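Local coordinates for putative uncharacterized protein (Pyrococcus furiosus, PDB 3V68) that is of unknown function but probably binds double-stranded DNA, at residues A[32-37]-A[116-121]; A[18-23]-A[126-131]; A[167-172]-A[239-244]; A[7-12]-A[134-139]. One frame throughout, in Å; residues are numbered along the deposited sequence.

Interaction 1 of 4, residues A[32-37]-A[116-121]; sequences FLSRVS and IEFPGG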
loop_
_atom_site.group_PDB
_atom_site.type_symbol
_atom_site.label_atom_id
_atom_site.label_comp_id
_atom_site.label_asym_id
_atom_site.label_seq_id
_atom_site.Cartn_x
_atom_site.Cartn_y
_atom_site.Cartn_z
ATOM N N PHE A 32 -7.752 -5.023 -12.360
ATOM C CA PHE A 32 -8.140 -3.636 -12.099
ATOM C C PHE A 32 -7.745 -3.218 -10.680
ATOM O O PHE A 32 -7.104 -2.176 -10.490
ATOM C CB PHE A 32 -9.647 -3.447 -12.304
ATOM C CG PHE A 32 -10.173 -2.128 -11.788
ATOM C CD1 PHE A 32 -10.046 -0.968 -12.545
ATOM C CD2 PHE A 32 -10.786 -2.049 -10.539
ATOM C CE1 PHE A 32 -10.535 0.255 -12.064
ATOM C CE2 PHE A 32 -11.271 -0.830 -10.053
ATOM C CZ PHE A 32 -11.149 0.317 -10.818
ATOM N N LEU A 33 -8.101 -4.041 -9.696
ATOM C CA LEU A 33 -7.794 -3.716 -8.306
ATOM C C LEU A 33 -6.292 -3.708 -8.041
ATOM O O LEU A 33 -5.803 -2.900 -7.249
ATOM C CB LEU A 33 -8.492 -4.686 -7.353
ATOM C CG LEU A 33 -10.022 -4.633 -7.293
ATOM C CD1 LEU A 33 -10.530 -5.806 -6.467
ATOM C CD2 LEU A 33 -10.516 -3.300 -6.741
ATOM N N SER A 34 -5.576 -4.606 -8.718
ATOM C CA SER A 34 -4.117 -4.669 -8.665
ATOM C C SER A 34 -3.514 -3.358 -9.149
ATOM O O SER A 34 -2.665 -2.767 -8.480
ATOM C CB SER A 34 -3.607 -5.817 -9.539
ATOM O OG SER A 34 -3.908 -7.073 -8.962
ATOM N N ARG A 35 -3.969 -2.903 -10.312
ATOM C CA ARG A 35 -3.503 -1.645 -10.883
ATOM C C ARG A 35 -3.879 -0.432 -10.028
ATOM O O ARG A 35 -3.066 0.479 -9.850
ATOM C CB ARG A 35 -3.970 -1.523 -12.334
ATOM C CG ARG A 35 -3.193 -2.472 -13.247
ATOM C CD ARG A 35 -3.822 -2.621 -14.631
ATOM N NE ARG A 35 -4.031 -1.353 -15.335
ATOM C CZ ARG A 35 -3.070 -0.637 -15.920
ATOM N NH1 ARG A 35 -1.806 -1.041 -15.887
ATOM N NH2 ARG A 35 -3.381 0.487 -16.549
ATOM N N VAL A 36 -5.085 -0.435 -9.461
ATOM C CA VAL A 36 -5.477 0.629 -8.539
ATOM C C VAL A 36 -4.544 0.664 -7.326
ATOM O O VAL A 36 -4.039 1.728 -6.962
ATOM C CB VAL A 36 -6.954 0.483 -8.109
ATOM C CG1 VAL A 36 -7.277 1.397 -6.937
ATOM C CG2 VAL A 36 -7.881 0.781 -9.285
ATOM N N SER A 37 -4.307 -0.500 -6.722
ATOM C CA SER A 37 -3.403 -0.604 -5.573
ATOM C C SER A 37 -2.016 -0.054 -5.910
ATOM O O SER A 37 -1.472 0.768 -5.173
ATOM C CB SER A 37 -3.298 -2.058 -5.100
ATOM O OG SER A 37 -2.252 -2.211 -4.153
ATOM N N ILE A 116 5.794 -7.175 -4.087
ATOM C CA ILE A 116 5.101 -6.212 -3.237
ATOM C C ILE A 116 3.945 -5.577 -4.009
ATOM O O ILE A 116 2.789 -5.620 -3.574
ATOM C CB ILE A 116 6.081 -5.113 -2.738
ATOM C CG1 ILE A 116 7.229 -5.716 -1.904
ATOM C CG2 ILE A 116 5.336 -4.019 -1.974
ATOM C CD1 ILE A 116 6.786 -6.635 -0.752
ATOM N N GLU A 117 4.266 -4.984 -5.155
ATOM C CA GLU A 117 3.240 -4.532 -6.078
ATOM C C GLU A 117 2.518 -5.747 -6.645
ATOM O O GLU A 117 3.107 -6.815 -6.808
ATOM C CB GLU A 117 3.849 -3.696 -7.207
ATOM C CG GLU A 117 4.424 -2.368 -6.719
ATOM C CD GLU A 117 4.914 -1.476 -7.844
ATOM O OE1 GLU A 117 5.743 -1.929 -8.667
ATOM O OE2 GLU A 117 4.479 -0.309 -7.903
ATOM N N PHE A 118 1.235 -5.576 -6.917
ATOM C CA PHE A 118 0.451 -6.595 -7.599
ATOM C C PHE A 118 0.746 -6.586 -9.096
ATOM O O PHE A 118 1.349 -5.641 -9.596
ATOM C CB PHE A 118 -1.034 -6.368 -7.317
ATOM C CG PHE A 118 -1.427 -6.711 -5.917
ATOM C CD1 PHE A 118 -1.918 -7.977 -5.613
ATOM C CD2 PHE A 118 -1.287 -5.778 -4.889
ATOM C CE1 PHE A 118 -2.273 -8.314 -4.302
ATOM C CE2 PHE A 118 -1.642 -6.110 -3.579
ATOM C CZ PHE A 118 -2.130 -7.376 -3.293
ATOM N N PRO A 119 0.343 -7.650 -9.812
ATOM C CA PRO A 119 0.588 -7.698 -11.251
ATOM C C PRO A 119 -0.039 -6.517 -11.981
ATOM O O PRO A 119 -1.037 -5.962 -11.521
ATOM C CB PRO A 119 -0.118 -8.989 -11.677
ATOM C CG PRO A 119 -0.106 -9.829 -10.461
ATOM C CD PRO A 119 -0.332 -8.871 -9.339
ATOM N N GLY A 120 0.572 -6.115 -13.089
ATOM C CA GLY A 120 -0.095 -5.215 -14.036
ATOM C C GLY A 120 0.370 -3.775 -14.077
ATOM O O GLY A 120 -0.091 -3.005 -14.923
ATOM N N GLY A 121 1.276 -3.402 -13.180
ATOM C CA GLY A 121 1.805 -2.042 -13.160
ATOM C C GLY A 121 0.780 -0.998 -12.766
ATOM O O GLY A 121 -0.175 -1.293 -12.038
#

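Interaction 2 of 4, residues A[18-23]-A[126-131]; sequences GENVED and LKIQPR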
loop_
_atom_site.group_PDB
_atom_site.type_symbol
_atom_site.label_atom_id
_atom_site.label_comp_id
_atom_site.label_asym_id
_atom_site.label_seq_id
_atom_site.Cartn_x
_atom_site.Cartn_y
_atom_site.Cartn_z
ATOM N N GLY A 18 -7.496 7.491 -15.436
ATOM C CA GLY A 18 -8.816 6.876 -15.314
ATOM C C GLY A 18 -8.846 5.479 -15.888
ATOM O O GLY A 18 -8.283 5.219 -16.956
ATOM N N GLU A 19 -9.496 4.570 -15.168
ATOM C CA GLU A 19 -9.668 3.200 -15.640
ATOM C C GLU A 19 -10.954 2.617 -15.077
ATOM O O GLU A 19 -11.383 2.982 -13.986
ATOM C CB GLU A 19 -8.469 2.336 -15.239
ATOM C CG GLU A 19 -8.371 1.014 -15.984
ATOM C CD GLU A 19 -6.961 0.461 -16.009
ATOM O OE1 GLU A 19 -6.729 -0.599 -15.394
ATOM O OE2 GLU A 19 -6.093 1.089 -16.648
ATOM N N ASN A 20 -11.572 1.726 -15.841
ATOM C CA ASN A 20 -12.749 1.009 -15.378
ATOM C C ASN A 20 -12.740 -0.421 -15.891
ATOM O O ASN A 20 -11.902 -0.794 -16.716
ATOM C CB ASN A 20 -14.029 1.727 -15.828
ATOM C CG ASN A 20 -14.258 1.630 -17.325
ATOM O OD1 ASN A 20 -13.323 1.407 -18.092
ATOM N ND2 ASN A 20 -15.507 1.802 -17.748
ATOM N N VAL A 21 -13.670 -1.217 -15.381
ATOM C CA VAL A 21 -13.922 -2.553 -15.896
ATOM C C VAL A 21 -15.270 -2.530 -16.598
ATOM O O VAL A 21 -16.225 -1.936 -16.098
ATOM C CB VAL A 21 -13.907 -3.604 -14.766
ATOM C CG1 VAL A 21 -14.304 -4.983 -15.288
ATOM C CG2 VAL A 21 -12.531 -3.659 -14.144
ATOM N N GLU A 22 -15.327 -3.152 -17.772
ATOM C CA GLU A 22 -16.577 -3.273 -18.516
ATOM C C GLU A 22 -16.914 -4.738 -18.783
ATOM O O GLU A 22 -18.082 -5.092 -18.955
ATOM C CB GLU A 22 -16.502 -2.478 -19.820
ATOM C CG GLU A 22 -16.550 -0.971 -19.597
ATOM C CD GLU A 22 -16.311 -0.169 -20.861
ATOM O OE1 GLU A 22 -16.654 -0.655 -21.957
ATOM O OE2 GLU A 22 -15.787 0.961 -20.746
ATOM N N ASP A 23 -15.882 -5.577 -18.808
ATOM C CA ASP A 23 -16.040 -7.016 -18.947
ATOM C C ASP A 23 -15.754 -7.641 -17.583
ATOM O O ASP A 23 -14.593 -7.827 -17.214
ATOM C CB ASP A 23 -15.082 -7.548 -20.018
ATOM C CG ASP A 23 -15.370 -8.991 -20.411
ATOM O OD1 ASP A 23 -16.263 -9.632 -19.818
ATOM O OD2 ASP A 23 -14.690 -9.491 -21.330
ATOM N N LEU A 126 -5.881 7.702 -19.547
ATOM C CA LEU A 126 -7.299 7.946 -19.326
ATOM C C LEU A 126 -8.142 7.032 -20.210
ATOM O O LEU A 126 -8.553 7.425 -21.304
ATOM C CB LEU A 126 -7.628 9.410 -19.629
ATOM C CG LEU A 126 -7.344 10.466 -18.566
ATOM C CD1 LEU A 126 -7.355 11.845 -19.205
ATOM C CD2 LEU A 126 -8.367 10.388 -17.439
ATOM N N LYS A 127 -8.387 5.809 -19.742
ATOM C CA LYS A 127 -9.227 4.849 -20.469
ATOM C C LYS A 127 -10.639 5.416 -20.573
ATOM O O LYS A 127 -11.285 5.334 -21.622
ATOM C CB LYS A 127 -9.235 3.493 -19.756
ATOM C CG LYS A 127 -10.101 2.408 -20.407
ATOM C CD LYS A 127 -10.092 1.142 -19.556
ATOM C CE LYS A 127 -10.777 -0.032 -20.241
ATOM N NZ LYS A 127 -12.261 0.092 -20.257
ATOM N N ILE A 128 -11.102 5.973 -19.459
ATOM C CA ILE A 128 -12.319 6.760 -19.403
ATOM C C ILE A 128 -11.915 8.161 -18.975
ATOM O O ILE A 128 -10.841 8.350 -18.393
ATOM C CB ILE A 128 -13.347 6.165 -18.402
ATOM C CG1 ILE A 128 -12.722 5.988 -17.008
ATOM C CG2 ILE A 128 -13.894 4.845 -18.933
ATOM C CD1 ILE A 128 -13.716 5.684 -15.901
ATOM N N GLN A 129 -12.756 9.144 -19.279
ATOM C CA GLN A 129 -12.507 10.509 -18.829
ATOM C C GLN A 129 -12.827 10.617 -17.334
ATOM O O GLN A 129 -13.579 9.788 -16.810
ATOM C CB GLN A 129 -13.307 11.521 -19.660
ATOM C CG GLN A 129 -14.824 11.465 -19.505
ATOM C CD GLN A 129 -15.504 12.713 -20.047
ATOM O OE1 GLN A 129 -16.413 12.630 -20.875
ATOM N NE2 GLN A 129 -15.057 13.879 -19.589
ATOM N N PRO A 130 -12.244 11.613 -16.637
ATOM C CA PRO A 130 -12.532 11.770 -15.210
ATOM C C PRO A 130 -14.023 12.001 -14.956
ATOM O O PRO A 130 -14.676 12.719 -15.719
ATOM C CB PRO A 130 -11.721 13.009 -14.823
ATOM C CG PRO A 130 -10.622 13.067 -15.823
ATOM C CD PRO A 130 -11.243 12.594 -17.099
ATOM N N ARG A 131 -14.548 11.388 -13.898
ATOM C CA ARG A 131 -15.975 11.461 -13.567
ATOM C C ARG A 131 -16.414 12.868 -13.134
ATOM O O ARG A 131 -17.588 13.224 -13.252
ATOM C CB ARG A 131 -16.324 10.414 -12.495
ATOM C CG ARG A 131 -17.814 10.298 -12.114
ATOM C CD ARG A 131 -18.735 10.111 -13.325
ATOM N NE ARG A 131 -18.584 8.807 -13.969
ATOM C CZ ARG A 131 -19.367 7.755 -13.741
ATOM N NH1 ARG A 131 -20.372 7.832 -12.876
ATOM N NH2 ARG A 131 -19.147 6.618 -14.386
#

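Interaction 3 of 4, residues A[167-172]-A[239-244]; sequences LASINE and VPSKNL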
loop_
_atom_site.group_PDB
_atom_site.type_symbol
_atom_site.label_atom_id
_atom_site.label_comp_id
_atom_site.label_asym_id
_atom_site.label_seq_id
_atom_site.Cartn_x
_atom_site.Cartn_y
_atom_site.Cartn_z
ATOM N N LEU A 167 -6.298 7.799 -0.350
ATOM C CA LEU A 167 -5.517 6.907 -1.204
ATOM C C LEU A 167 -5.124 5.624 -0.467
ATOM O O LEU A 167 -5.217 4.530 -1.025
ATOM C CB LEU A 167 -4.277 7.619 -1.746
ATOM C CG LEU A 167 -4.510 8.750 -2.753
ATOM C CD1 LEU A 167 -3.205 9.482 -2.993
ATOM C CD2 LEU A 167 -5.078 8.219 -4.065
ATOM N N ALA A 168 -4.710 5.759 0.792
ATOM C CA ALA A 168 -4.376 4.602 1.623
ATOM C C ALA A 168 -5.591 3.703 1.862
ATOM O O ALA A 168 -5.473 2.472 1.835
ATOM C CB ALA A 168 -3.761 5.053 2.952
ATOM N N SER A 169 -6.746 4.327 2.090
ATOM C CA SER A 169 -8.007 3.610 2.281
ATOM C C SER A 169 -8.415 2.843 1.025
ATOM O O SER A 169 -8.869 1.703 1.109
ATOM C CB SER A 169 -9.120 4.577 2.694
ATOM O OG SER A 169 -10.279 3.864 3.096
ATOM N N ILE A 170 -8.239 3.469 -0.138
ATOM C CA ILE A 170 -8.522 2.812 -1.414
ATOM C C ILE A 170 -7.585 1.621 -1.611
ATOM O O ILE A 170 -8.017 0.546 -2.031
ATOM C CB ILE A 170 -8.426 3.800 -2.595
ATOM C CG1 ILE A 170 -9.607 4.774 -2.547
ATOM C CG2 ILE A 170 -8.399 3.055 -3.940
ATOM C CD1 ILE A 170 -9.434 6.014 -3.398
ATOM N N ASN A 171 -6.310 1.802 -1.272
ATOM C CA ASN A 171 -5.355 0.710 -1.359
ATOM C C ASN A 171 -5.786 -0.465 -0.485
ATOM O O ASN A 171 -5.705 -1.618 -0.904
ATOM C CB ASN A 171 -3.958 1.186 -0.954
ATOM C CG ASN A 171 -2.913 0.102 -1.098
ATOM O OD1 ASN A 171 -2.236 -0.267 -0.126
ATOM N ND2 ASN A 171 -2.768 -0.416 -2.306
ATOM N N GLU A 172 -6.255 -0.162 0.722
ATOM C CA GLU A 172 -6.721 -1.197 1.642
ATOM C C GLU A 172 -7.891 -1.981 1.067
ATOM O O GLU A 172 -7.933 -3.199 1.185
ATOM C CB GLU A 172 -7.062 -0.595 3.004
ATOM C CG GLU A 172 -5.814 -0.256 3.800
ATOM C CD GLU A 172 -6.064 0.724 4.923
ATOM O OE1 GLU A 172 -7.144 1.358 4.946
ATOM O OE2 GLU A 172 -5.160 0.858 5.778
ATOM N N VAL A 239 0.261 1.350 3.405
ATOM C CA VAL A 239 0.118 2.443 4.383
ATOM C C VAL A 239 -1.175 2.279 5.197
ATOM O O VAL A 239 -2.253 2.157 4.619
ATOM C CB VAL A 239 0.137 3.838 3.696
ATOM C CG1 VAL A 239 -0.252 4.942 4.680
ATOM C CG2 VAL A 239 1.508 4.115 3.078
ATOM N N PRO A 240 -1.067 2.253 6.543
ATOM C CA PRO A 240 -2.274 2.120 7.360
ATOM C C PRO A 240 -3.081 3.420 7.397
ATOM O O PRO A 240 -2.663 4.407 8.022
ATOM C CB PRO A 240 -1.720 1.747 8.741
ATOM C CG PRO A 240 -0.359 2.338 8.774
ATOM C CD PRO A 240 0.160 2.273 7.363
ATOM N N SER A 241 -4.229 3.424 6.719
ATOM C CA SER A 241 -5.046 4.632 6.612
ATOM C C SER A 241 -5.517 5.105 7.985
ATOM O O SER A 241 -5.651 6.304 8.211
ATOM C CB SER A 241 -6.253 4.411 5.694
ATOM O OG SER A 241 -7.206 3.562 6.309
ATOM N N LYS A 242 -5.752 4.158 8.892
ATOM C CA LYS A 242 -6.236 4.492 10.234
ATOM C C LYS A 242 -5.272 5.415 10.984
ATOM O O LYS A 242 -5.708 6.258 11.763
ATOM C CB LYS A 242 -6.593 3.240 11.050
ATOM C CG LYS A 242 -5.439 2.337 11.482
ATOM C CD LYS A 242 -5.964 1.201 12.348
ATOM C CE LYS A 242 -4.852 0.441 13.050
ATOM N NZ LYS A 242 -5.405 -0.548 14.022
ATOM N N ASN A 243 -3.970 5.266 10.738
ATOM C CA ASN A 243 -2.981 6.152 11.363
ATOM C C ASN A 243 -3.190 7.604 10.947
ATOM O O ASN A 243 -3.105 8.516 11.769
ATOM C CB ASN A 243 -1.551 5.713 11.035
ATOM C CG ASN A 243 -1.169 4.403 11.697
ATOM O OD1 ASN A 243 -1.993 3.497 11.836
ATOM N ND2 ASN A 243 0.098 4.287 12.089
ATOM N N LEU A 244 -3.491 7.806 9.669
ATOM C CA LEU A 244 -3.705 9.139 9.129
ATOM C C LEU A 244 -5.059 9.691 9.571
ATOM O O LEU A 244 -5.187 10.884 9.841
ATOM C CB LEU A 244 -3.562 9.134 7.601
ATOM C CG LEU A 244 -2.181 8.735 7.060
ATOM C CD1 LEU A 244 -2.221 8.537 5.541
ATOM C CD2 LEU A 244 -1.105 9.753 7.456
HETATM O O HOH W 1 -2.935 1.199 2.214
HETATM O O HOH W 2 0.469 1.793 0.468
HETATM O O HOH W 3 -5.985 1.228 8.352
#

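Interaction 4 of 4, residues A[7-12]-A[134-139]; sequences EFTAKH and EDHINF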
loop_
_atom_site.group_PDB
_atom_site.type_symbol
_atom_site.label_atom_id
_atom_site.label_comp_id
_atom_site.label_asym_id
_atom_site.label_seq_id
_atom_site.Cartn_x
_atom_site.Cartn_y
_atom_site.Cartn_z
ATOM N N GLU A 7 -14.766 1.562 -11.163
ATOM C CA GLU A 7 -13.986 2.634 -11.761
ATOM C C GLU A 7 -13.076 3.352 -10.778
ATOM O O GLU A 7 -13.371 3.454 -9.578
ATOM C CB GLU A 7 -14.888 3.645 -12.477
ATOM C CG GLU A 7 -15.846 4.409 -11.586
ATOM C CD GLU A 7 -16.511 5.569 -12.307
ATOM O OE1 GLU A 7 -16.569 6.670 -11.721
ATOM O OE2 GLU A 7 -16.973 5.379 -13.458
ATOM N N PHE A 8 -11.959 3.831 -11.314
ATOM C CA PHE A 8 -11.052 4.702 -10.595
ATOM C C PHE A 8 -10.657 5.855 -11.502
ATOM O O PHE A 8 -10.188 5.638 -12.618
ATOM C CB PHE A 8 -9.792 3.950 -10.143
ATOM C CG PHE A 8 -8.774 4.840 -9.494
ATOM C CD1 PHE A 8 -8.959 5.282 -8.189
ATOM C CD2 PHE A 8 -7.643 5.264 -10.195
ATOM C CE1 PHE A 8 -8.035 6.127 -7.583
ATOM C CE2 PHE A 8 -6.711 6.109 -9.592
ATOM C CZ PHE A 8 -6.908 6.540 -8.287
ATOM N N THR A 9 -10.850 7.080 -11.023
ATOM C CA THR A 9 -10.290 8.249 -11.699
ATOM C C THR A 9 -9.630 9.159 -10.678
ATOM O O THR A 9 -10.022 9.187 -9.509
ATOM C CB THR A 9 -11.327 9.062 -12.539
ATOM O OG1 THR A 9 -12.295 9.679 -11.682
ATOM C CG2 THR A 9 -12.040 8.185 -13.567
ATOM N N ALA A 10 -8.611 9.882 -11.127
ATOM C CA ALA A 10 -7.935 10.868 -10.301
ATOM C C ALA A 10 -7.591 12.062 -11.168
ATOM O O ALA A 10 -7.205 11.906 -12.326
ATOM C CB ALA A 10 -6.675 10.281 -9.680
ATOM N N LYS A 11 -7.758 13.251 -10.601
ATOM C CA LYS A 11 -7.403 14.493 -11.269
ATOM C C LYS A 11 -6.905 15.459 -10.202
ATOM O O LYS A 11 -7.673 15.895 -9.349
ATOM C CB LYS A 11 -8.612 15.068 -12.014
ATOM C CG LYS A 11 -8.368 16.426 -12.656
ATOM C CD LYS A 11 -9.585 16.881 -13.449
ATOM C CE LYS A 11 -9.420 18.308 -13.948
ATOM N NZ LYS A 11 -9.617 19.317 -12.869
ATOM N N HIS A 12 -5.610 15.753 -10.225
ATOM C CA HIS A 12 -5.024 16.705 -9.286
ATOM C C HIS A 12 -3.715 17.236 -9.835
ATOM O O HIS A 12 -2.786 16.472 -10.084
ATOM C CB HIS A 12 -4.818 16.076 -7.900
ATOM C CG HIS A 12 -4.412 17.062 -6.851
ATOM N ND1 HIS A 12 -3.460 16.785 -5.893
ATOM C CD2 HIS A 12 -4.814 18.335 -6.625
ATOM C CE1 HIS A 12 -3.304 17.840 -5.113
ATOM N NE2 HIS A 12 -4.113 18.795 -5.537
ATOM N N GLU A 134 -13.935 19.002 -11.539
ATOM C CA GLU A 134 -13.014 19.510 -10.533
ATOM C C GLU A 134 -11.978 18.451 -10.189
ATOM O O GLU A 134 -12.196 17.260 -10.431
ATOM C CB GLU A 134 -13.760 19.955 -9.270
ATOM C CG GLU A 134 -14.892 19.034 -8.832
ATOM C CD GLU A 134 -16.214 19.348 -9.509
ATOM O OE1 GLU A 134 -16.659 20.515 -9.447
ATOM O OE2 GLU A 134 -16.815 18.423 -10.096
ATOM N N ASP A 135 -10.852 18.898 -9.638
ATOM C CA ASP A 135 -9.845 17.998 -9.084
ATOM C C ASP A 135 -10.508 17.062 -8.079
ATOM O O ASP A 135 -11.384 17.479 -7.319
ATOM C CB ASP A 135 -8.720 18.793 -8.409
ATOM C CG ASP A 135 -7.717 19.369 -9.401
ATOM O OD1 ASP A 135 -7.879 19.180 -10.628
ATOM O OD2 ASP A 135 -6.755 20.022 -8.944
ATOM N N HIS A 136 -10.099 15.796 -8.086
ATOM C CA HIS A 136 -10.766 14.776 -7.278
ATOM C C HIS A 136 -9.990 13.466 -7.236
ATOM O O HIS A 136 -9.090 13.232 -8.045
ATOM C CB HIS A 136 -12.157 14.475 -7.850
ATOM C CG HIS A 136 -12.113 13.761 -9.164
ATOM N ND1 HIS A 136 -11.936 14.422 -10.360
ATOM C CD2 HIS A 136 -12.172 12.441 -9.467
ATOM C CE1 HIS A 136 -11.916 13.543 -11.347
ATOM N NE2 HIS A 136 -12.050 12.333 -10.832
ATOM N N ILE A 137 -10.368 12.621 -6.282
ATOM C CA ILE A 137 -10.041 11.201 -6.289
ATOM C C ILE A 137 -11.377 10.467 -6.290
ATOM O O ILE A 137 -12.282 10.830 -5.540
ATOM C CB ILE A 137 -9.243 10.780 -5.026
ATOM C CG1 ILE A 137 -8.043 11.714 -4.772
ATOM C CG2 ILE A 137 -8.834 9.299 -5.106
ATOM C CD1 ILE A 137 -6.948 11.676 -5.825
ATOM N N ASN A 138 -11.506 9.442 -7.128
ATOM C CA ASN A 138 -12.753 8.683 -7.214
ATOM C C ASN A 138 -12.538 7.180 -7.398
ATOM O O ASN A 138 -12.097 6.737 -8.461
ATOM C CB ASN A 138 -13.643 9.253 -8.332
ATOM C CG ASN A 138 -14.775 8.318 -8.721
ATOM O OD1 ASN A 138 -15.419 7.705 -7.867
ATOM N ND2 ASN A 138 -15.017 8.199 -10.024
ATOM N N PHE A 139 -12.840 6.410 -6.354
ATOM C CA PHE A 139 -12.947 4.956 -6.455
ATOM C C PHE A 139 -14.391 4.567 -6.187
ATOM O O PHE A 139 -14.897 4.758 -5.081
ATOM C CB PHE A 139 -12.019 4.243 -5.461
ATOM C CG PHE A 139 -12.077 2.733 -5.543
ATOM C CD1 PHE A 139 -11.224 2.045 -6.393
ATOM C CD2 PHE A 139 -12.992 2.004 -4.779
ATOM C CE1 PHE A 139 -11.264 0.657 -6.482
ATOM C CE2 PHE A 139 -13.049 0.612 -4.862
ATOM C CZ PHE A 139 -12.179 -0.065 -5.721
#

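Interaction 1 of 4, residues A[32-37]-A[116-121]
The shortest polar bond between helix segment 32-37 and loop segment 116-121 runs from R35 NH1 to G120 O, at 2.8 Å. The oxygen lies only 1° out of the guanidinium plane, so the N-H is used edge-on, although the bond bends to 143° at hydrogen. A turn about chi3 (55°) in an otherwise extended chain bends the guanidinium to the carbonyl, and the CG of R35 passes 3.5 Å from G121 O on the way. The same G121 oxygen receives a CA-H...O contact from R35, while the other end of the guanidinium makes a salt bridge to E19. N38 ND2 bonds both F118 O and G121 O. The preceding residue, S34, meets the loop with its carbon: S34 CB lies 3.2 Å from P119 O. The hydroxyl of S34 is bonded back to A30 O, and S34 OG packs 3.4 Å from F118 CB. One turn on, F118 CD2 comes within 3.8 Å of S37 OG, which has a weak hydrogen bond from N171. F118 also packs on R223 and R227 of helix 219-231. The chemistry is thus divided: a guanidinium anchors the glycine turn at the outer end, whereas at the buried end the serines pack against F118 and P119, N38 holds the F118 carbonyl, and P119 O has no polar partner in the model.

Interaction 2 of 4, residues A[18-23]-A[126-131]
The N20 amide has I128 CG2 over one face, 3.6 Å from N20 CG, and polar partners at its edges. K127 NZ binds N20 OD1 at 2.7 Å, tilted 20° from the carbonyl plane toward the side away from I128. N20 ND2 donates to E22 OE2 at 3.1 Å, nearly in the amide plane and to the anti lone pair of that oxygen. N20 CG lies between its backbone N and carbonyl carbon (chi1 70°), which turns the amide toward the loop. The K127 chain runs extended beside strand 15-20, with its CD 4.0 Å from E19 CG, then bends at chi4 to bring the ammonium to N20 OD1; the carboxylate of E19 itself turns to R35. A single backbone bridge ties the loop to the strand, K127 N donating to G18 O at 2.8 Å, with L126 CD2 packed 3.6 Å from G18 N. This fastens the linking loop before strand 136-143 against strand 15-20, one of the two edge strands of the sheet. The ammonium also has a long salt bridge to E22 OE2, at 3.7 Å. With both ends of the N20 amide bonded, its rotation is fixed, and the amide relays between lysine and glutamate on a surface where a direct ion pair is loose.

Interaction 3 of 4, residues A[167-172]-A[239-244]
This is a buried contact between the middle of helix 160-181 and the start of helix 241-248, made by one carboxylate beside small-residue packing. Both oxygens of E172 are engaged by S241. The hydroxyl S241 OG donates to E172 OE1 at 2.6 Å, on the syn side, and the amide S241 N donates to E172 OE2 at 2.9 Å. The second bond is straight, 169° at hydrogen, but its donor stands well above the carboxylate plane. Placing S241 OG between its backbone N and carbonyl carbon (chi1 71°) lets hydroxyl and amide reach the same carboxylate. A water extends the pattern into the helix, donating to E172 OE2 at 2.7 Å and accepting from K242 N at 3.0 Å. The negative group thus faces amides at the amino end of a helix, where the helix dipole would probably stabilise its charge. Beneath these bonds the backbones come close because the touching groups are small: A168 CB lies 3.8 Å from S241 CB and 3.9 Å from V239 CG1. A second water accepts from V239 N at 3.0 Å and bonds only weakly to N171 OD1, a loose link between the two segments. Neighbouring elements enclose the pair on several sides. L167 and N171 pack on V40 of helix 26-43, V239 and L244 rest on V100 of helix 91-110, and L167 and I170 reach I137 of strand 136-143, so the contact lies where the helices meet behind the sheet.

Interaction 4 of 4, residues A[7-12]-A[134-139]
Two central strands of the four-stranded antiparallel sheet, 5-12 and 136-143, pair here and join the two DUF2666 domains of the chain. The axes of the short strand segments approach to 4.8 Å, with their N-to-C directions 173° apart. T9 with N138 and K11 with H136 are hydrogen-bonded pairs, as T9 N to N138 O (2.9 Å) and H136 N to K11 O (2.7 Å) attest; A10 with I137, between them, and F8 with F139, beyond T9, are non-hydrogen-bonded pairs. On the face carrying T9, K11, H136 and N138, polar groups add a second layer of bonds. The H136 ring is held at both nitrogens, close to its own plane: NE2 shares a hydrogen bond of 2.8 Å with T9 OG1, and ND1 donates to E134 O at 2.9 Å. K11 N lies over the centre of this ring. Next along, N138 ND2 reaches E7 OE1 at 2.8 Å, on the anti side of a carboxylate turned 67° from the amide; the other oxygen of E7 is salt-bridged to R131, and N138 OD1 is bonded to T140. At the opposite end K11, extended until a bend at chi4 (-76°), forms a salt bridge from NZ to D135 OD1 at 2.8 Å, on the anti side of the carboxylate; E133 O is a further partner. The other face is apolar: F8 CE1 lies 4.1 Å from I137 CG2, and F8 and F139 continue onto helix 26-43. The chemistry thus separates by face, an apolar side packed on the helices and a polar side whose bonds fix ring and amide rotation.

Interactions 3 and 4 are buried, interaction 1 is partly buried and interaction 2 lies at the surface. Interactions 2 and 4 reach the same sheet, in which strands 15-20 and 5-12 are neighbours, and interaction 1 adjoins both through helix 26-43, where F32 packs on E7 and F8; a salt bridge links interaction 2 to each of the other two. I170 of interaction 3 touches V36 of interaction 1 and both I137 and F139 of interaction 4, drawing the two helices and the sheet into one core. Chemistry follows place: a lysine and a long ion pair outside, a single guanidinium bond at the loop, a carboxylate facing a helix start within, and regular backbone pairing with one polar and one apolar face in the sheet.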